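Local coordinates for methylated-DNA--protein-cysteine methyltransferase (Thermococcus kodakarensis, PDB 1MGT) that repairs O6-methylguanine and O4-methylthymine in DNA by transferring the methyl group irreversibly to one of its own cysteines, inactivating itself in a single suicide reaction, at residues K94-W99 with G127-R132; E98-N103 with V138-R143; V104-V109 with L164-V169. One frame throughout, in Å; residues are numbered along the deposited sequence.

Interaction 1: residues K94-W99 with G127-R132; sequences KKVYEW and GGAMKR. With SO4 (sulfate ion), chain D.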
# COMPACT_ATOMS: atom_id res chain seq x y z
N LYS A 94 -8.09 -0.43 -10.13
CA LYS A 94 -7.27 0.68 -10.53
C LYS A 94 -8.01 2.01 -10.32
O LYS A 94 -7.39 2.97 -9.85
CB LYS A 94 -6.86 0.60 -12.00
CG LYS A 94 -6.01 1.78 -12.49
CD LYS A 94 -5.31 1.36 -13.79
CE LYS A 94 -4.42 2.50 -14.29
NZ LYS A 94 -4.13 2.33 -15.75
N LYS A 95 -9.27 2.03 -10.70
CA LYS A 95 -10.11 3.24 -10.56
C LYS A 95 -10.20 3.65 -9.10
O LYS A 95 -10.02 4.82 -8.74
CB LYS A 95 -11.49 2.99 -11.15
CG LYS A 95 -12.54 4.08 -10.97
CD LYS A 95 -13.92 3.46 -11.24
CE LYS A 95 -15.04 4.47 -11.25
NZ LYS A 95 -16.37 3.80 -10.97
N VAL A 96 -10.44 2.66 -8.25
CA VAL A 96 -10.51 2.96 -6.81
C VAL A 96 -9.16 3.45 -6.31
O VAL A 96 -9.08 4.48 -5.60
CB VAL A 96 -10.97 1.72 -6.03
CG1 VAL A 96 -10.79 1.89 -4.52
CG2 VAL A 96 -12.40 1.34 -6.39
N TYR A 97 -8.06 2.76 -6.64
CA TYR A 97 -6.74 3.17 -6.17
C TYR A 97 -6.34 4.57 -6.60
O TYR A 97 -5.79 5.38 -5.87
CB TYR A 97 -5.62 2.17 -6.61
CG TYR A 97 -5.87 0.76 -6.14
CD1 TYR A 97 -6.66 0.46 -5.05
CD2 TYR A 97 -5.28 -0.33 -6.81
CE1 TYR A 97 -6.91 -0.81 -4.61
CE2 TYR A 97 -5.53 -1.62 -6.38
CZ TYR A 97 -6.32 -1.88 -5.30
OH TYR A 97 -6.58 -3.17 -4.88
N GLU A 98 -6.61 4.90 -7.87
CA GLU A 98 -6.27 6.23 -8.36
C GLU A 98 -7.12 7.31 -7.67
O GLU A 98 -6.56 8.34 -7.30
CB GLU A 98 -6.49 6.30 -9.87
CG GLU A 98 -5.41 5.56 -10.66
CD GLU A 98 -5.62 5.63 -12.16
OE1 GLU A 98 -4.62 5.50 -12.88
OE2 GLU A 98 -6.78 5.78 -12.61
N TRP A 99 -8.41 7.06 -7.53
CA TRP A 99 -9.25 8.13 -6.89
C TRP A 99 -8.79 8.39 -5.49
O TRP A 99 -8.64 9.53 -5.02
CB TRP A 99 -10.73 7.70 -6.93
CG TRP A 99 -11.64 8.86 -6.57
CD1 TRP A 99 -12.21 9.73 -7.46
CD2 TRP A 99 -12.04 9.27 -5.26
NE1 TRP A 99 -12.97 10.66 -6.77
CE2 TRP A 99 -12.88 10.41 -5.43
CE3 TRP A 99 -11.80 8.81 -3.98
CZ2 TRP A 99 -13.46 11.07 -4.34
CZ3 TRP A 99 -12.37 9.46 -2.89
CH2 TRP A 99 -13.21 10.57 -3.10
N GLY A 127 -14.16 -2.56 -0.04
CA GLY A 127 -13.45 -3.35 0.97
C GLY A 127 -12.61 -4.42 0.25
O GLY A 127 -11.43 -4.60 0.59
N GLY A 128 -13.18 -5.10 -0.72
CA GLY A 128 -12.45 -6.14 -1.47
C GLY A 128 -11.22 -5.55 -2.14
O GLY A 128 -10.15 -6.18 -2.18
N ALA A 129 -11.36 -4.36 -2.75
CA ALA A 129 -10.24 -3.72 -3.40
C ALA A 129 -9.17 -3.32 -2.40
O ALA A 129 -7.97 -3.42 -2.69
CB ALA A 129 -10.70 -2.51 -4.23
N MET A 130 -9.55 -2.86 -1.20
CA MET A 130 -8.54 -2.47 -0.22
C MET A 130 -7.76 -3.70 0.26
O MET A 130 -6.54 -3.62 0.44
CB MET A 130 -9.16 -1.77 1.00
CG MET A 130 -9.85 -0.45 0.69
SD MET A 130 -8.73 0.75 -0.04
CE MET A 130 -9.13 0.62 -1.76
N LYS A 131 -8.48 -4.81 0.47
CA LYS A 131 -7.80 -6.03 0.91
C LYS A 131 -6.74 -6.49 -0.09
O LYS A 131 -5.67 -7.02 0.28
CB LYS A 131 -8.84 -7.16 1.02
CG LYS A 131 -8.24 -8.43 1.62
CD LYS A 131 -9.25 -9.56 1.48
CE LYS A 131 -8.97 -10.66 2.53
NZ LYS A 131 -9.60 -11.94 2.07
N ARG A 132 -7.03 -6.31 -1.37
CA ARG A 132 -6.15 -6.73 -2.44
C ARG A 132 -5.13 -5.72 -2.88
O ARG A 132 -4.38 -6.03 -3.82
CB ARG A 132 -6.99 -7.16 -3.66
CG ARG A 132 -7.81 -8.43 -3.34
CD ARG A 132 -8.95 -8.58 -4.32
NE ARG A 132 -9.64 -9.86 -4.20
CZ ARG A 132 -10.63 -10.10 -3.35
NH1 ARG A 132 -11.07 -9.14 -2.53
NH2 ARG A 132 -11.22 -11.30 -3.32
S SO4 D . -8.93 -12.56 -6.93
O1 SO4 D . -8.04 -12.87 -8.08
O2 SO4 D . -8.11 -12.33 -5.69
O3 SO4 D . -9.87 -13.71 -6.69
O4 SO4 D . -9.74 -11.33 -7.21
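Val96, Ala129 and Met130 form the apolar centre where helix 91-103 crosses helix 123-131, the latter probably the recognition helix of the helix-turn-helix in this DNA-binding domain, as in other members of the MGMT family. The two local axes cross at -80°, 10.1 Å apart at their closest, so the contact is confined to the crossing, which a methionine methyl and a valine methyl fill. The tightest pair is Val96 CG1 against Met130 CE, at 3.5 Å closer than usual for two carbons. Met130 leaves its helix pointing away from helix 91-103, but its chain bends at chi2 (-59°) and again at chi3, bringing the CE methyl back into the contact. The same methyl lies at the edge of the Tyr97 ring, 3.9 Å from CE1, so it is wedged between valine and tyrosine. Ala129 CB comes in beside it, 4.2 Å from Tyr97 CE1.

The polar edge begins at the end of this ring. Tyr97 OH donates to Ala129 O at 2.6 Å, a short bond to a carbonyl in the last turn of helix 123-131, with the oxygen near the ring plane. A phenylalanine here would keep the ring packing but would probably leave Ala129 O without this buried donor and the end of the helix less firmly tied to helix 91-103. Farther out, the NE edge of Arg132 faces a sulfate, probably from the crystallisation liquor and also bound by Arg50; Arg132 NE donates to sulfate O2 at 3.3 Å. Elsewhere on the guanidinium edge, and in its plane, Arg132 NH1 donates to Gly128 O at 3.1 Å along a nearly straight 164° bond, reaching that carbonyl from the face opposite to Arg132 N.

Interaction 2: residues E98-N103 with V138-R143; sequences EWLTKN and VVPCHR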
# COMPACT_ATOMS: atom_id res chain seq x y z
N GLU A 98 -6.61 4.90 -7.87
CA GLU A 98 -6.27 6.23 -8.36
C GLU A 98 -7.12 7.31 -7.67
O GLU A 98 -6.56 8.34 -7.30
CB GLU A 98 -6.49 6.30 -9.87
CG GLU A 98 -5.41 5.56 -10.66
CD GLU A 98 -5.62 5.63 -12.16
OE1 GLU A 98 -4.62 5.50 -12.88
OE2 GLU A 98 -6.78 5.78 -12.61
N TRP A 99 -8.41 7.06 -7.53
CA TRP A 99 -9.25 8.13 -6.89
C TRP A 99 -8.79 8.39 -5.49
O TRP A 99 -8.64 9.53 -5.02
CB TRP A 99 -10.73 7.70 -6.93
CG TRP A 99 -11.64 8.86 -6.57
CD1 TRP A 99 -12.21 9.73 -7.46
CD2 TRP A 99 -12.04 9.27 -5.26
NE1 TRP A 99 -12.97 10.66 -6.77
CE2 TRP A 99 -12.88 10.41 -5.43
CE3 TRP A 99 -11.80 8.81 -3.98
CZ2 TRP A 99 -13.46 11.07 -4.34
CZ3 TRP A 99 -12.37 9.46 -2.89
CH2 TRP A 99 -13.21 10.57 -3.10
N LEU A 100 -8.55 7.31 -4.74
CA LEU A 100 -8.08 7.39 -3.37
C LEU A 100 -6.77 8.14 -3.28
O LEU A 100 -6.55 9.02 -2.42
CB LEU A 100 -7.91 5.94 -2.85
CG LEU A 100 -7.41 5.79 -1.43
CD1 LEU A 100 -8.44 6.40 -0.45
CD2 LEU A 100 -7.17 4.32 -1.10
N THR A 101 -5.82 7.82 -4.17
CA THR A 101 -4.52 8.45 -4.15
C THR A 101 -4.54 9.92 -4.50
O THR A 101 -3.81 10.73 -3.93
CB THR A 101 -3.56 7.70 -5.13
OG1 THR A 101 -3.54 6.30 -4.69
CG2 THR A 101 -2.15 8.24 -4.99
N LYS A 102 -5.39 10.31 -5.46
CA LYS A 102 -5.44 11.70 -5.87
C LYS A 102 -6.35 12.55 -4.97
O LYS A 102 -6.14 13.77 -4.89
CB LYS A 102 -6.04 11.77 -7.29
CG LYS A 102 -5.03 11.37 -8.36
CD LYS A 102 -5.63 11.48 -9.76
CE LYS A 102 -4.81 10.62 -10.73
NZ LYS A 102 -5.00 11.03 -12.15
N ASN A 103 -7.34 11.92 -4.35
CA ASN A 103 -8.26 12.76 -3.57
C ASN A 103 -8.26 12.67 -2.07
O ASN A 103 -8.78 13.63 -1.45
CB ASN A 103 -9.70 12.43 -4.08
CG ASN A 103 -9.86 12.84 -5.53
OD1 ASN A 103 -9.86 14.04 -5.82
ND2 ASN A 103 -9.95 11.87 -6.43
N VAL A 138 1.84 3.83 -0.57
CA VAL A 138 1.70 4.73 -1.71
C VAL A 138 0.23 4.88 -2.08
O VAL A 138 -0.16 6.04 -2.29
CB VAL A 138 2.62 4.32 -2.86
CG1 VAL A 138 4.07 4.25 -2.32
CG2 VAL A 138 2.25 2.95 -3.38
N VAL A 139 -0.52 3.81 -2.19
CA VAL A 139 -2.00 3.92 -2.47
C VAL A 139 -2.48 3.90 -1.02
O VAL A 139 -2.29 2.90 -0.29
CB VAL A 139 -2.50 2.75 -3.30
CG1 VAL A 139 -4.03 2.64 -3.23
CG2 VAL A 139 -2.07 2.94 -4.76
N PRO A 140 -2.95 5.03 -0.51
CA PRO A 140 -3.26 5.12 0.90
C PRO A 140 -4.47 4.49 1.45
O PRO A 140 -5.33 5.20 2.07
CB PRO A 140 -3.14 6.65 1.13
CG PRO A 140 -3.79 7.18 -0.11
CD PRO A 140 -3.19 6.30 -1.22
N CYS A 141 -4.56 3.15 1.42
CA CYS A 141 -5.71 2.44 1.95
C CYS A 141 -5.78 2.53 3.47
O CYS A 141 -6.87 2.26 4.02
CB CYS A 141 -5.73 0.99 1.45
SG CYS A 141 -4.32 0.05 2.06
N HIS A 142 -4.74 2.99 4.14
CA HIS A 142 -4.77 3.15 5.60
C HIS A 142 -5.66 4.36 5.95
O HIS A 142 -6.04 4.46 7.13
CB HIS A 142 -3.39 3.37 6.18
CG HIS A 142 -2.59 4.46 5.55
ND1 HIS A 142 -2.00 4.28 4.30
CD2 HIS A 142 -2.26 5.70 5.93
CE1 HIS A 142 -1.36 5.38 3.95
NE2 HIS A 142 -1.50 6.27 4.95
N ARG A 143 -5.94 5.22 4.99
CA ARG A 143 -6.81 6.39 5.25
C ARG A 143 -8.28 6.03 5.12
O ARG A 143 -9.15 6.90 5.34
CB ARG A 143 -6.46 7.51 4.26
CG ARG A 143 -5.04 8.03 4.52
CD ARG A 143 -4.67 9.19 3.59
NE ARG A 143 -3.21 9.32 3.67
CZ ARG A 143 -2.43 9.80 2.71
NH1 ARG A 143 -2.90 10.24 1.54
NH2 ARG A 143 -1.10 9.81 2.94
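Pro140 presents its ring to Leu100 and Thr101 of helix 91-103 and its CB to a flat group of its own segment: the guanidinium of Arg143 has that carbon 3.4 Å above one face, displaced toward the rim. A second flat group, the indole of Trp99, takes Asn103 ND2 over one face; the same amide nitrogen donates to Trp99 O, which Asn103 N already holds, and so finishes the last turn of the helix.

Between helix and loop the fit is apolar. Leu100 and the proline run past each other in opposite directions, with Leu100 CG 4.1 Å from Pro140 CG. Leu100 CD2 settles 3.7 Å from Pro140 C, just ahead of the nucleophile Cys141. Thr101 crosses the ring at about a right angle, its OG1 3.5 Å from Pro140 CD. That oxygen stands beside its own backbone N (chi1 -57°) and is satisfied within the helix by Tyr97 O, so it meets the loop by packing alone, also touching Val139 CG2.

An inverse gamma turn centred on Pro140, closed by Cys141 N donating to Val139 O at 2.9 Å, sets the start of the Pro-Cys-His-Arg sequence that is the family signature, and a short 3-10 turn carries it on through Arg143. The loop thus lies against one side of helix 91-103, with Met130 of helix 123-131 touching both Leu100 and Cys141, His142 packed on helix 157-166, and Arg143 leading into strand 144-145, while Trp99 reaches helix 112-118.

Interaction 3: residues V104-V109 with L164-V169; sequences VKRGSV and LEIEGV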
# COMPACT_ATOMS: atom_id res chain seq x y z
N VAL A 104 -7.78 11.61 -1.46
CA VAL A 104 -7.78 11.49 0.00
C VAL A 104 -6.40 11.91 0.48
O VAL A 104 -5.43 11.16 0.43
CB VAL A 104 -8.19 10.09 0.45
CG1 VAL A 104 -8.32 9.99 1.96
CG2 VAL A 104 -9.58 9.77 -0.17
N LYS A 105 -6.32 13.17 0.92
CA LYS A 105 -5.05 13.75 1.31
C LYS A 105 -4.49 13.34 2.65
O LYS A 105 -5.18 12.97 3.57
CB LYS A 105 -5.17 15.30 1.29
CG LYS A 105 -5.75 15.88 0.03
CD LYS A 105 -4.92 15.68 -1.20
CE LYS A 105 -5.67 16.08 -2.47
NZ LYS A 105 -5.91 17.57 -2.47
N ARG A 106 -3.16 13.45 2.73
CA ARG A 106 -2.46 13.14 3.98
C ARG A 106 -3.03 14.01 5.11
O ARG A 106 -3.16 15.22 4.90
CB ARG A 106 -0.98 13.50 3.75
CG ARG A 106 -0.06 12.95 4.83
CD ARG A 106 1.39 13.42 4.52
NE ARG A 106 2.24 12.99 5.64
CZ ARG A 106 2.82 11.78 5.65
NH1 ARG A 106 2.65 10.96 4.62
NH2 ARG A 106 3.56 11.46 6.69
N GLY A 107 -3.35 13.40 6.23
CA GLY A 107 -3.91 14.13 7.36
C GLY A 107 -5.43 13.99 7.41
O GLY A 107 -6.08 14.46 8.36
N SER A 108 -6.02 13.35 6.39
CA SER A 108 -7.46 13.15 6.38
C SER A 108 -7.77 11.68 6.17
O SER A 108 -6.86 10.89 5.88
CB SER A 108 -8.15 13.99 5.29
OG SER A 108 -7.93 13.35 4.02
N VAL A 109 -9.03 11.31 6.38
CA VAL A 109 -9.49 9.94 6.24
C VAL A 109 -10.83 9.95 5.48
O VAL A 109 -11.32 11.04 5.16
CB VAL A 109 -9.69 9.21 7.57
CG1 VAL A 109 -8.38 9.11 8.38
CG2 VAL A 109 -10.76 9.92 8.42
N LEU A 164 -1.38 6.16 10.45
CA LEU A 164 -2.26 7.33 10.73
C LEU A 164 -1.60 8.30 11.68
O LEU A 164 -1.69 9.52 11.50
CB LEU A 164 -3.63 6.86 11.23
CG LEU A 164 -4.47 6.16 10.12
CD1 LEU A 164 -5.71 5.51 10.70
CD2 LEU A 164 -4.81 7.17 9.03
N GLU A 165 -0.92 7.78 12.70
CA GLU A 165 -0.25 8.64 13.67
C GLU A 165 0.79 9.52 13.04
O GLU A 165 0.89 10.73 13.29
CB GLU A 165 0.36 7.75 14.78
CG GLU A 165 1.36 8.55 15.63
CD GLU A 165 1.69 7.87 16.94
OE1 GLU A 165 1.85 8.60 17.94
OE2 GLU A 165 1.79 6.62 16.96
N ILE A 166 1.60 8.94 12.15
CA ILE A 166 2.65 9.61 11.42
C ILE A 166 2.11 10.75 10.57
O ILE A 166 2.76 11.76 10.31
CB ILE A 166 3.33 8.56 10.50
CG1 ILE A 166 4.34 7.74 11.30
CG2 ILE A 166 3.93 9.16 9.26
CD1 ILE A 166 5.68 8.39 11.52
N GLU A 167 0.90 10.56 10.04
CA GLU A 167 0.25 11.55 9.20
C GLU A 167 -0.52 12.60 10.00
O GLU A 167 -1.15 13.48 9.39
CB GLU A 167 -0.74 10.82 8.25
CG GLU A 167 0.03 9.97 7.24
CD GLU A 167 -0.81 9.24 6.23
OE1 GLU A 167 -0.24 8.67 5.27
OE2 GLU A 167 -2.06 9.23 6.37
N GLY A 168 -0.54 12.51 11.30
CA GLY A 168 -1.20 13.46 12.17
C GLY A 168 -2.68 13.25 12.41
O GLY A 168 -3.38 14.21 12.77
N VAL A 169 -3.17 12.04 12.23
CA VAL A 169 -4.57 11.72 12.45
C VAL A 169 -4.71 11.12 13.86
O VAL A 169 -4.13 10.03 14.09
CB VAL A 169 -5.11 10.72 11.43
CG1 VAL A 169 -6.56 10.35 11.72
CG2 VAL A 169 -4.95 11.27 10.02
O HOH W 1 -4.17 10.92 6.68
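Arg106 lays its guanidinium over the aliphatic part of Glu167: the centre of one face covers Glu167 CG, 3.7 Å from Arg106 CZ. Arg106 CG stands anti to the backbone N (chi1 -167°) and the chain runs straight on to NE, which carries the flat group across the glutamate until NH2 meets Ile166 CG2 obliquely. The charges also attract, but loosely. Arg106 NH1 is 3.7 Å from Glu167 OE1; the oxygen lies well out of the guanidinium plane, where no N-H is aimed at it, and the two planes are 59° apart. Arg106 NH2 bonds instead to Leu71 O.

Water 1 fills the angle between the segments, accepting from Gly107 N at 2.7 Å and donating to Ser108 O and to Glu167 OE2, the latter also at 2.7 Å. Gly107 adds a CA-H...O contact, its CA 3.5 Å from Glu167 O. At the far end Val109 CG1 meets Val169 CG1 at 4.0 Å and touches Leu164 CD2.

Two glycines shape the meeting: Gly107 in the type II turn from Lys105 to Ser108, and Gly168 in the Schellman motif that ends helix 157-166. The Glu167 carboxylate also binds His142 and Arg143 through OE1, consistent with the family's Glu-His-water-Cys network, of which the Glu-His link is present here.

In the fold
Chemistry follows depth here. Interactions 1 and 2 are buried and draw on successive turns of helix 91-103, sharing Glu98 and Trp99; both are largely apolar, and Met130 lies where they meet. Interaction 1 adds one hydrogen bond between helices, whereas interaction 2 seats the active-site loop with no hydrogen bond between its segments. Interaction 3 lies nearer the surface, where the chain leaving that helix meets the C-terminal segment through water, a long salt bridge and a small apolar cluster of two valines and a leucine. Glu167 ties it to interaction 2, joining a surface turn to the active-site loop.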